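Local atomic coordinates of Myo-inositol-1-phosphate synthase-related protein (Thermotoga maritima MSB8, PDB entry 3CIN), a protein that binds nicotinamide-adenine-dinucleotide on a Rossmann-type domain and is related to the myo-inositol-1-phosphate synthases. Residues A30-E33 with K34-G38; G152-E155 with D156-A160; S234-Q238 with R239-V243; G343-A346 with L347-E351. All blocks are in the same frame, centred on the assembly; numbering follows the deposited sequence.

Contact 1: residues A30-E33 with K34-G38; sequences AGLE and KLRKG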
loop_
_atom_site.group_PDB
_atom_site.type_symbol
_atom_site.label_atom_id
_atom_site.label_comp_id
_atom_site.label_asym_id
_atom_site.label_seq_id
_atom_site.Cartn_x
_atom_site.Cartn_y
_atom_site.Cartn_z
ATOM N N ALA A 30 13.994 29.514 3.983
ATOM C CA ALA A 30 13.679 29.328 5.410
ATOM C C ALA A 30 14.582 28.234 6.006
ATOM O O ALA A 30 15.072 28.348 7.152
ATOM C CB ALA A 30 12.243 28.959 5.539
ATOM N N GLY A 31 14.764 27.167 5.241
ATOM C CA GLY A 31 15.635 26.065 5.654
ATOM C C GLY A 31 17.068 26.538 5.819
ATOM O O GLY A 31 17.752 26.202 6.807
ATOM N N LEU A 32 17.536 27.319 4.854
ATOM C CA LEU A 32 18.898 27.807 4.885
ATOM C C LEU A 32 19.115 28.717 6.081
ATOM O O LEU A 32 20.187 28.715 6.678
ATOM C CB LEU A 32 19.228 28.553 3.593
ATOM C CG LEU A 32 20.567 29.295 3.581
ATOM C CD1 LEU A 32 21.680 28.335 3.915
ATOM C CD2 LEU A 32 20.800 29.954 2.231
ATOM N N GLU A 33 18.116 29.530 6.406
ATOM C CA GLU A 33 18.196 30.372 7.603
ATOM C C GLU A 33 18.380 29.547 8.863
ATOM O O GLU A 33 19.247 29.865 9.685
ATOM C CB GLU A 33 16.965 31.259 7.738
ATOM C CG GLU A 33 17.169 32.355 8.746
ATOM C CD GLU A 33 18.102 33.532 8.276
ATOM O OE1 GLU A 33 18.435 33.691 7.078
ATOM O OE2 GLU A 33 18.509 34.328 9.143
ATOM N N LYS A 34 17.581 28.484 9.026
ATOM C CA LYS A 34 17.730 27.591 10.179
ATOM C C LYS A 34 19.067 26.902 10.183
ATOM O O LYS A 34 19.640 26.724 11.245
ATOM C CB LYS A 34 16.620 26.541 10.246
ATOM C CG LYS A 34 15.223 27.131 10.249
ATOM C CD LYS A 34 14.551 27.128 11.608
ATOM C CE LYS A 34 13.075 26.756 11.463
ATOM N NZ LYS A 34 12.880 25.647 10.457
ATOM N N LEU A 35 19.582 26.547 9.012
ATOM C CA LEU A 35 20.895 25.904 8.937
ATOM C C LEU A 35 22.065 26.798 9.309
ATOM O O LEU A 35 23.007 26.328 9.940
ATOM C CB LEU A 35 21.158 25.337 7.571
ATOM C CG LEU A 35 20.438 24.102 7.124
ATOM C CD1 LEU A 35 20.784 23.813 5.666
ATOM C CD2 LEU A 35 20.854 22.967 8.016
ATOM N N ARG A 36 22.043 28.059 8.890
ATOM C CA ARG A 36 23.059 29.002 9.310
ATOM C C ARG A 36 22.866 29.356 10.805
ATOM O O ARG A 36 23.836 29.672 11.477
ATOM C CB ARG A 36 23.087 30.243 8.406
ATOM C CG ARG A 36 21.975 31.229 8.607
ATOM C CD ARG A 36 22.231 32.524 7.806
ATOM N NE ARG A 36 21.575 32.518 6.488
ATOM C CZ ARG A 36 22.182 32.348 5.310
ATOM N NH1 ARG A 36 23.496 32.144 5.237
ATOM N NH2 ARG A 36 21.458 32.376 4.191
ATOM N N LYS A 37 21.635 29.281 11.326
ATOM C CA LYS A 37 21.378 29.573 12.731
ATOM C C LYS A 37 21.450 28.279 13.592
ATOM O O LYS A 37 21.143 28.300 14.781
ATOM C CB LYS A 37 20.031 30.316 12.901
ATOM C CG LYS A 37 20.015 31.756 12.326
ATOM C CD LYS A 37 18.710 32.482 12.712
ATOM C CE LYS A 37 18.716 33.971 12.370
ATOM N NZ LYS A 37 17.889 34.733 13.364
ATOM N N GLY A 38 21.865 27.164 12.997
ATOM C CA GLY A 38 22.080 25.907 13.721
ATOM C C GLY A 38 20.859 25.326 14.374
ATOM O O GLY A 38 20.966 24.515 15.309
HETATM O O HOH W 1 18.042 32.372 4.449
#

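Contact 2: residues G152-E155 with D156-A160; sequences GNKE and DLLKA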
loop_
_atom_site.group_PDB
_atom_site.type_symbol
_atom_site.label_atom_id
_atom_site.label_comp_id
_atom_site.label_asym_id
_atom_site.label_seq_id
_atom_site.Cartn_x
_atom_site.Cartn_y
_atom_site.Cartn_z
ATOM N N GLY A 152 16.474 24.009 -30.007
ATOM C CA GLY A 152 17.392 23.122 -30.688
ATOM C C GLY A 152 18.542 23.845 -31.372
ATOM O O GLY A 152 19.696 23.438 -31.230
ATOM N N ASN A 153 18.221 24.894 -32.139
ATOM C CA ASN A 153 19.200 25.726 -32.802
ATOM C C ASN A 153 19.210 27.072 -32.122
ATOM O O ASN A 153 18.177 27.706 -31.996
ATOM C CB ASN A 153 18.840 25.942 -34.269
ATOM C CG ASN A 153 19.065 24.706 -35.081
ATOM O OD1 ASN A 153 20.078 24.030 -34.880
ATOM N ND2 ASN A 153 18.094 24.337 -35.932
ATOM N N LYS A 154 20.395 27.507 -31.715
ATOM C CA LYS A 154 20.571 28.810 -31.094
ATOM C C LYS A 154 19.996 29.959 -31.944
ATOM O O LYS A 154 19.403 30.889 -31.394
ATOM C CB LYS A 154 22.068 29.065 -30.897
ATOM C CG LYS A 154 22.320 30.322 -30.146
ATOM C CD LYS A 154 23.686 30.323 -29.540
ATOM C CE LYS A 154 24.776 30.127 -30.536
ATOM N NZ LYS A 154 25.073 31.399 -31.221
ATOM N N GLU A 155 20.147 29.886 -33.264
ATOM C CA GLU A 155 19.694 30.959 -34.156
ATOM C C GLU A 155 18.206 31.253 -33.959
ATOM O O GLU A 155 17.765 32.403 -33.953
ATOM C CB GLU A 155 19.994 30.599 -35.636
ATOM C CG GLU A 155 19.508 31.640 -36.614
ATOM C CD GLU A 155 19.880 31.361 -38.048
ATOM O OE1 GLU A 155 20.405 30.263 -38.358
ATOM O OE2 GLU A 155 19.635 32.275 -38.871
ATOM N N ASP A 156 17.418 30.203 -33.737
ATOM C CA ASP A 156 15.984 30.385 -33.511
ATOM C C ASP A 156 15.668 31.059 -32.157
ATOM O O ASP A 156 14.741 31.879 -32.058
ATOM C CB ASP A 156 15.282 29.025 -33.592
ATOM C CG ASP A 156 15.214 28.472 -35.014
ATOM O OD1 ASP A 156 15.249 29.249 -36.008
ATOM O OD2 ASP A 156 15.079 27.227 -35.115
ATOM N N LEU A 157 16.454 30.753 -31.129
ATOM C CA LEU A 157 16.339 31.434 -29.834
ATOM C C LEU A 157 16.674 32.906 -30.028
ATOM O O LEU A 157 15.950 33.773 -29.575
ATOM C CB LEU A 157 17.286 30.802 -28.851
ATOM C CG LEU A 157 17.457 31.482 -27.523
ATOM C CD1 LEU A 157 16.123 31.638 -26.739
ATOM C CD2 LEU A 157 18.550 30.723 -26.739
ATOM N N LEU A 158 17.760 33.186 -30.733
ATOM C CA LEU A 158 18.181 34.586 -30.908
ATOM C C LEU A 158 17.138 35.378 -31.671
ATOM O O LEU A 158 16.819 36.508 -31.308
ATOM C CB LEU A 158 19.496 34.693 -31.652
ATOM C CG LEU A 158 20.746 34.050 -31.042
ATOM C CD1 LEU A 158 22.031 34.396 -31.807
ATOM C CD2 LEU A 158 20.875 34.378 -29.607
ATOM N N LYS A 159 16.577 34.769 -32.707
ATOM C CA LYS A 159 15.554 35.440 -33.494
ATOM C C LYS A 159 14.280 35.700 -32.691
ATOM O O LYS A 159 13.654 36.773 -32.822
ATOM C CB LYS A 159 15.253 34.629 -34.750
ATOM C CG LYS A 159 16.302 34.865 -35.831
ATOM C CD LYS A 159 16.041 34.116 -37.082
ATOM C CE LYS A 159 17.143 34.433 -38.103
ATOM N NZ LYS A 159 16.844 33.902 -39.467
ATOM N N ALA A 160 13.911 34.740 -31.842
ATOM C CA ALA A 160 12.743 34.892 -30.944
ATOM C C ALA A 160 12.875 36.085 -30.029
ATOM O O ALA A 160 11.944 36.924 -29.912
ATOM C CB ALA A 160 12.489 33.585 -30.147
HETATM O O HOH W 2 15.574 25.591 -36.878
#

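Contact 3: residues S234-Q238 with R239-V243; sequences SHLAQ and RNRYV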
loop_
_atom_site.group_PDB
_atom_site.type_symbol
_atom_site.label_atom_id
_atom_site.label_comp_id
_atom_site.label_asym_id
_atom_site.label_seq_id
_atom_site.Cartn_x
_atom_site.Cartn_y
_atom_site.Cartn_z
ATOM N N SER A 234 15.843 0.059 -11.366
ATOM C CA SER A 234 17.266 -0.247 -11.372
ATOM C C SER A 234 17.507 -1.612 -10.720
ATOM O O SER A 234 18.265 -2.421 -11.252
ATOM C CB SER A 234 18.083 0.845 -10.690
ATOM O OG SER A 234 18.010 2.083 -11.433
ATOM N N HIS A 235 16.879 -1.858 -9.575
ATOM C CA HIS A 235 16.866 -3.147 -8.817
ATOM C C HIS A 235 16.445 -4.296 -9.712
ATOM O O HIS A 235 17.043 -5.369 -9.785
ATOM C CB HIS A 235 15.827 -3.028 -7.647
ATOM C CG HIS A 235 15.985 -4.052 -6.550
ATOM N ND1 HIS A 235 15.071 -5.060 -6.314
ATOM C CD2 HIS A 235 16.950 -4.201 -5.611
ATOM C CE1 HIS A 235 15.472 -5.788 -5.282
ATOM N NE2 HIS A 235 16.612 -5.288 -4.842
ATOM N N LEU A 236 15.302 -4.097 -10.352
ATOM C CA LEU A 236 14.798 -5.134 -11.212
ATOM C C LEU A 236 15.667 -5.450 -12.391
ATOM O O LEU A 236 15.789 -6.611 -12.734
ATOM C CB LEU A 236 13.389 -4.788 -11.700
ATOM C CG LEU A 236 12.404 -4.624 -10.524
ATOM C CD1 LEU A 236 11.053 -4.064 -11.097
ATOM C CD2 LEU A 236 12.254 -5.880 -9.689
ATOM N N ALA A 237 16.203 -4.406 -13.039
ATOM C CA ALA A 237 17.145 -4.552 -14.186
ATOM C C ALA A 237 18.353 -5.434 -13.812
ATOM O O ALA A 237 18.699 -6.367 -14.534
ATOM C CB ALA A 237 17.645 -3.177 -14.637
ATOM N N GLN A 238 18.943 -5.154 -12.648
ATOM C CA GLN A 238 20.073 -5.937 -12.120
ATOM C C GLN A 238 19.858 -7.425 -12.033
ATOM O O GLN A 238 20.771 -8.213 -12.291
ATOM C CB GLN A 238 20.412 -5.462 -10.698
ATOM C CG GLN A 238 21.030 -4.204 -10.733
ATOM C CD GLN A 238 21.771 -3.883 -9.514
ATOM O OE1 GLN A 238 21.405 -4.278 -8.357
ATOM N NE2 GLN A 238 22.820 -3.107 -9.722
ATOM N N ARG A 239 18.634 -7.799 -11.686
ATOM C CA ARG A 239 18.224 -9.164 -11.488
ATOM C C ARG A 239 17.627 -9.773 -12.734
ATOM O O ARG A 239 17.194 -10.908 -12.710
ATOM C CB ARG A 239 17.238 -9.239 -10.330
ATOM C CG ARG A 239 17.920 -9.077 -8.974
ATOM C CD ARG A 239 17.263 -8.086 -8.074
ATOM N NE ARG A 239 17.987 -8.098 -6.804
ATOM C CZ ARG A 239 18.843 -7.174 -6.350
ATOM N NH1 ARG A 239 19.120 -6.057 -6.966
ATOM N NH2 ARG A 239 19.419 -7.378 -5.190
ATOM N N ASN A 240 17.693 -9.017 -13.846
ATOM C CA ASN A 240 17.157 -9.462 -15.147
ATOM C C ASN A 240 15.706 -9.840 -15.029
ATOM O O ASN A 240 15.253 -10.853 -15.567
ATOM C CB ASN A 240 17.966 -10.648 -15.674
ATOM C CG ASN A 240 17.717 -10.910 -17.135
ATOM O OD1 ASN A 240 17.328 -9.982 -17.855
ATOM N ND2 ASN A 240 17.918 -12.139 -17.581
ATOM N N ARG A 241 14.959 -9.055 -14.256
ATOM C CA ARG A 241 13.532 -9.281 -14.113
ATOM C C ARG A 241 12.796 -8.466 -15.183
ATOM O O ARG A 241 13.032 -7.272 -15.275
ATOM C CB ARG A 241 13.086 -8.853 -12.709
ATOM C CG ARG A 241 13.595 -9.861 -11.690
ATOM C CD ARG A 241 13.365 -9.357 -10.288
ATOM N NE ARG A 241 13.614 -10.417 -9.317
ATOM C CZ ARG A 241 13.529 -10.234 -7.993
ATOM N NH1 ARG A 241 13.251 -9.036 -7.475
ATOM N NH2 ARG A 241 13.759 -11.253 -7.183
ATOM N N TYR A 242 11.928 -9.096 -15.970
ATOM C CA TYR A 242 11.324 -8.425 -17.116
ATOM C C TYR A 242 10.102 -7.616 -16.629
ATOM O O TYR A 242 9.166 -8.185 -16.077
ATOM C CB TYR A 242 10.898 -9.450 -18.143
ATOM C CG TYR A 242 10.414 -8.723 -19.359
ATOM C CD1 TYR A 242 11.317 -8.200 -20.268
ATOM C CD2 TYR A 242 9.061 -8.473 -19.534
ATOM C CE1 TYR A 242 10.879 -7.492 -21.375
ATOM C CE2 TYR A 242 8.609 -7.745 -20.636
ATOM C CZ TYR A 242 9.522 -7.253 -21.538
ATOM O OH TYR A 242 9.094 -6.526 -22.654
ATOM N N VAL A 243 10.165 -6.307 -16.799
ATOM C CA VAL A 243 9.145 -5.404 -16.342
ATOM C C VAL A 243 7.998 -5.340 -17.366
ATOM O O VAL A 243 8.205 -4.911 -18.519
ATOM C CB VAL A 243 9.683 -4.042 -16.136
ATOM C CG1 VAL A 243 8.535 -3.112 -15.670
ATOM C CG2 VAL A 243 10.827 -4.061 -15.072
#

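Contact 4: residues G343-A346 with L347-E351; sequences GKIA and LDRKE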
loop_
_atom_site.group_PDB
_atom_site.type_symbol
_atom_site.label_atom_id
_atom_site.label_comp_id
_atom_site.label_asym_id
_atom_site.label_seq_id
_atom_site.Cartn_x
_atom_site.Cartn_y
_atom_site.Cartn_z
ATOM N N GLY A 343 27.335 24.839 -8.008
ATOM C CA GLY A 343 27.393 25.810 -9.114
ATOM C C GLY A 343 28.596 26.725 -8.981
ATOM O O GLY A 343 29.248 27.044 -9.964
ATOM N N LYS A 344 28.874 27.176 -7.767
ATOM C CA LYS A 344 30.074 28.012 -7.522
ATOM C C LYS A 344 31.379 27.241 -7.796
ATOM O O LYS A 344 32.329 27.791 -8.342
ATOM C CB LYS A 344 30.018 28.550 -6.105
ATOM C CG LYS A 344 31.117 29.501 -5.722
ATOM C CD LYS A 344 31.087 30.744 -6.597
ATOM C CE LYS A 344 31.923 31.883 -6.051
ATOM N NZ LYS A 344 33.260 31.455 -5.579
ATOM N N ILE A 345 31.455 25.949 -7.429
ATOM C CA ILE A 345 32.596 25.133 -7.799
ATOM C C ILE A 345 32.760 25.015 -9.321
ATOM O O ILE A 345 33.864 25.171 -9.866
ATOM C CB ILE A 345 32.516 23.698 -7.162
ATOM C CG1 ILE A 345 32.690 23.793 -5.624
ATOM C CG2 ILE A 345 33.574 22.791 -7.733
ATOM C CD1 ILE A 345 32.217 22.535 -4.855
ATOM N N ALA A 346 31.664 24.735 -10.030
ATOM C CA ALA A 346 31.740 24.624 -11.483
ATOM C C ALA A 346 32.161 25.924 -12.128
ATOM O O ALA A 346 32.959 25.946 -13.069
ATOM C CB ALA A 346 30.435 24.131 -12.066
ATOM N N LEU A 347 31.641 27.010 -11.596
ATOM C CA LEU A 347 32.052 28.362 -12.044
ATOM C C LEU A 347 33.517 28.618 -11.783
ATOM O O LEU A 347 34.244 29.092 -12.694
ATOM C CB LEU A 347 31.154 29.414 -11.383
ATOM C CG LEU A 347 31.592 30.861 -11.516
ATOM C CD1 LEU A 347 31.583 31.228 -12.992
ATOM C CD2 LEU A 347 30.598 31.708 -10.731
ATOM N N ASP A 348 33.974 28.350 -10.557
ATOM C CA ASP A 348 35.396 28.476 -10.198
ATOM C C ASP A 348 36.296 27.668 -11.141
ATOM O O ASP A 348 37.380 28.106 -11.525
ATOM C CB ASP A 348 35.663 28.027 -8.750
ATOM C CG ASP A 348 35.011 28.919 -7.711
ATOM O OD1 ASP A 348 34.583 30.064 -8.013
ATOM O OD2 ASP A 348 34.925 28.430 -6.566
ATOM N N ARG A 349 35.847 26.507 -11.524
ATOM C CA ARG A 349 36.564 25.664 -12.488
ATOM C C ARG A 349 36.371 26.040 -13.972
ATOM O O ARG A 349 36.911 25.376 -14.847
ATOM C CB ARG A 349 36.069 24.234 -12.342
ATOM C CG ARG A 349 36.454 23.593 -11.044
ATOM C CD ARG A 349 35.888 22.209 -11.055
ATOM N NE ARG A 349 36.015 21.540 -9.779
ATOM C CZ ARG A 349 35.469 20.351 -9.538
ATOM N NH1 ARG A 349 34.780 19.735 -10.476
ATOM N NH2 ARG A 349 35.600 19.802 -8.348
ATOM N N LYS A 350 35.560 27.055 -14.254
ATOM C CA LYS A 350 35.220 27.454 -15.628
ATOM C C LYS A 350 34.602 26.332 -16.467
ATOM O O LYS A 350 34.862 26.208 -17.645
ATOM C CB LYS A 350 36.419 28.115 -16.332
ATOM C CG LYS A 350 37.025 29.213 -15.496
ATOM C CD LYS A 350 37.915 30.123 -16.295
ATOM C CE LYS A 350 38.878 30.868 -15.399
ATOM N NZ LYS A 350 38.220 31.399 -14.190
ATOM N N GLU A 351 33.736 25.527 -15.862
ATOM C CA GLU A 351 33.138 24.403 -16.598
ATOM C C GLU A 351 31.815 24.882 -17.230
ATOM O O GLU A 351 30.719 24.464 -16.817
ATOM C CB GLU A 351 32.857 23.202 -15.670
ATOM C CG GLU A 351 34.102 22.567 -15.059
ATOM C CD GLU A 351 33.830 21.154 -14.517
ATOM O OE1 GLU A 351 32.699 20.639 -14.710
ATOM O OE2 GLU A 351 34.770 20.552 -13.923
#

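Contact 1: residues A30-E33 with K34-G38
In the last turns of helix 23-36, Glu33 reaches forward to Arg36, a compact example of acid-base pairing at the end of a helix, while Lys37 only lays its methylene chain beside the carboxylate. With its CG anti to the backbone N (chi1 -166°) and its chain bent at the next bond, Glu33 carries its carboxylate along the flank of the helix, toward Arg36. OE1 lies at the edge of the Arg36 guanidinium, in its plane, and receives a weak, salt-bridging hydrogen bond from Arg36 NE at 3.4 Å. The two flat groups are turned well out of parallel, by 63°. A water donates to Glu33 OE1 at 3.0 Å and weakly accepts from Arg36 NH2, closing a small polar ring. Glu33 OE2 comes within 3.3 Å of Lys37 CE, while the ammonium stays beyond salt-bridge range. Leu32, modelled in two conformers, lies over one face of the same guanidinium in the conformer described here, so that detail is tentative. The helix belongs to the beta-alpha-beta unit between strands 14-19 and 58-65, as in Rossmann-type folds. Its final turns are held by regular backbone bonds, among them Arg36 N to Leu32 O at 3.0 Å. A Schellman motif then closes it, with Gly38 in the positive-phi position, Glu39 N bonded to Lys34 O and Gly38 N weakly bonded to Leu35 O. Both charged groups have further partners: Glu33 OE2 bonds to Thr90 OG1 and Arg36 NH1 to Ile58 O. Leu35 packs on Phe313 of the second subunit.

Contact 2: residues G152-E155 with D156-A160
The flat groups of Asn153, Glu155 and Asp156 meet their partners here at single atoms, without stacking face on face. Asn153 ND2 donates to a water at 3.0 Å, and the same water donates to Asp156 OD2, although that second distance is short enough to be treated with caution. The Glu155 carboxylate uses OE2, which stands 3.3 Å from Lys159 NZ in a weakly hydrogen-bonded salt bridge. These two side chains lie side by side and point the same way: Glu155 has CG anti to the backbone N (chi1 178°) and is extended beyond it, while Lys159 is stretched out in full, its CE 4.0 Å from Glu155 CG. The bridge therefore spans one turn, from residue i to i+4, over a short run of aliphatic contact. All this takes place at the start of helix 154-162, where Asn153 occupies the N-cap position without making a capping bond through its side chain. The first turn is instead tied by a weak bond from Asp156 N to Asn153 O, 3.1 Å long. The carboxylate of Asp156, in this first turn, would be expected to interact favourably with the helix dipole. Further along, Leu158 N bonds to Lys154 O at 2.9 Å, and the Lys154 and Leu158 side chains pass at an angle, their CG atoms 4.1 Å apart. On its inner side the helix rests on helix 203-211, where Leu157 meets Phe205 and Leu208; Asp202 OD1 accepts a bond from Gly152 N just before the first turn.

Contact 3: residues S234-Q238 with R239-V243
Arg239 sets out from CB beside Leu236 O, and its outer part then doubles back over the His235 ring, one turn earlier in the chain. CG, anti to the carbonyl carbon (chi1 -74°), passes near His235 O, and the bend at the next bond lowers Arg239 CD over the imidazole, making a CH-pi contact of 4.2 Å to the centroid of the His235 ring. NE lies above the ring near CE1 and NE2. Arg239 CZ is 3.3 Å from His235 NE2, which sits over the middle of the guanidinium, while NH1 reaches CD2. The outcome is a flat stack with the two planes 19° apart. Two conformers were modelled for each residue, so the stack is tentative. Around it helix 225-238 ends in a Schellman motif: Arg241 N bonds to Leu236 O at 3.0 Å, and Asn240, with positive phi, sends its N to Ala237 O at 2.9 Å, arriving from above that carbonyl's plane. The chain can then enter strand 242-252. Beside the turn Leu236 splits its methyls, CD2 meeting Arg241 CD at 3.7 Å and CD1 meeting Val243 CG2 at 4.0 Å. The second subunit covers this end of the helix, with its Phe228 against the His235 ring and its Pro42 packed on Asn240. Although His235 NE2 and Arg239 NH1 are close, their angle is wrong for a hydrogen bond; in this pair of conformers the contact would rest on the cation lying flat against the aromatic face, its N-H bonds directed along the ring instead of into it.

Contact 4: residues G343-A346 with L347-E351
Lys344 O takes the shortest bond, from Asp348 N at 2.8 Å, and the two side chains repeat the same i to i+4 pairing in a salt bridge. Lys344 leaves the backbone with CG anti to N (chi1 -176°), and bends at its second and fourth torsions bring NZ to 3.1 Å from Asp348 OD1, on that oxygen's syn side. One residue on, Ile345 and Arg349 run side by side. Ile345 CG2 lies over one face of the guanidinium, toward its rim, and is 3.4 Å from Arg349 NE. At the edge of that group, in its plane, sits Glu351 OE2, 3.5 Å from Arg349 NH1 in a long salt bridge. Trp386 of helix 376-386 gathers both charges: its ring makes a cation-pi contact with Arg349, its O accepts from Arg349 NH2, and its NE1 bonds to Glu351 OE1. Ala346 O accepts Glu351 N almost straight, at 2.9 Å and 178°, while Lys350 N bonds back to Leu347 O at 2.9 Å. These two bonds, closing round Lys350 with its positive phi, form the Schellman motif with which helix 328-348 ends.

All four contacts are local, each between neighbouring turns or at a helix end, and they lie well apart, the nearest being contacts 1 and 4 with about 13 Å between closest atoms. Contacts 1 and 3 are mainly buried and both touch the second subunit; contact 2 is a surface contact and contact 4 partly buried, neither touching another chain. Contacts 1, 3 and 4 share a Schellman ending, whereas contact 2 opens its helix. Charge pairing along the helix marks contacts 1, 2 and 4, with further partners for Glu33 and Arg36 in contact 1, and Trp386 meeting the separate Arg349-Glu351 pair in contact 4. Contact 3 combines backbone bonds with apolar packing and a tentative stack.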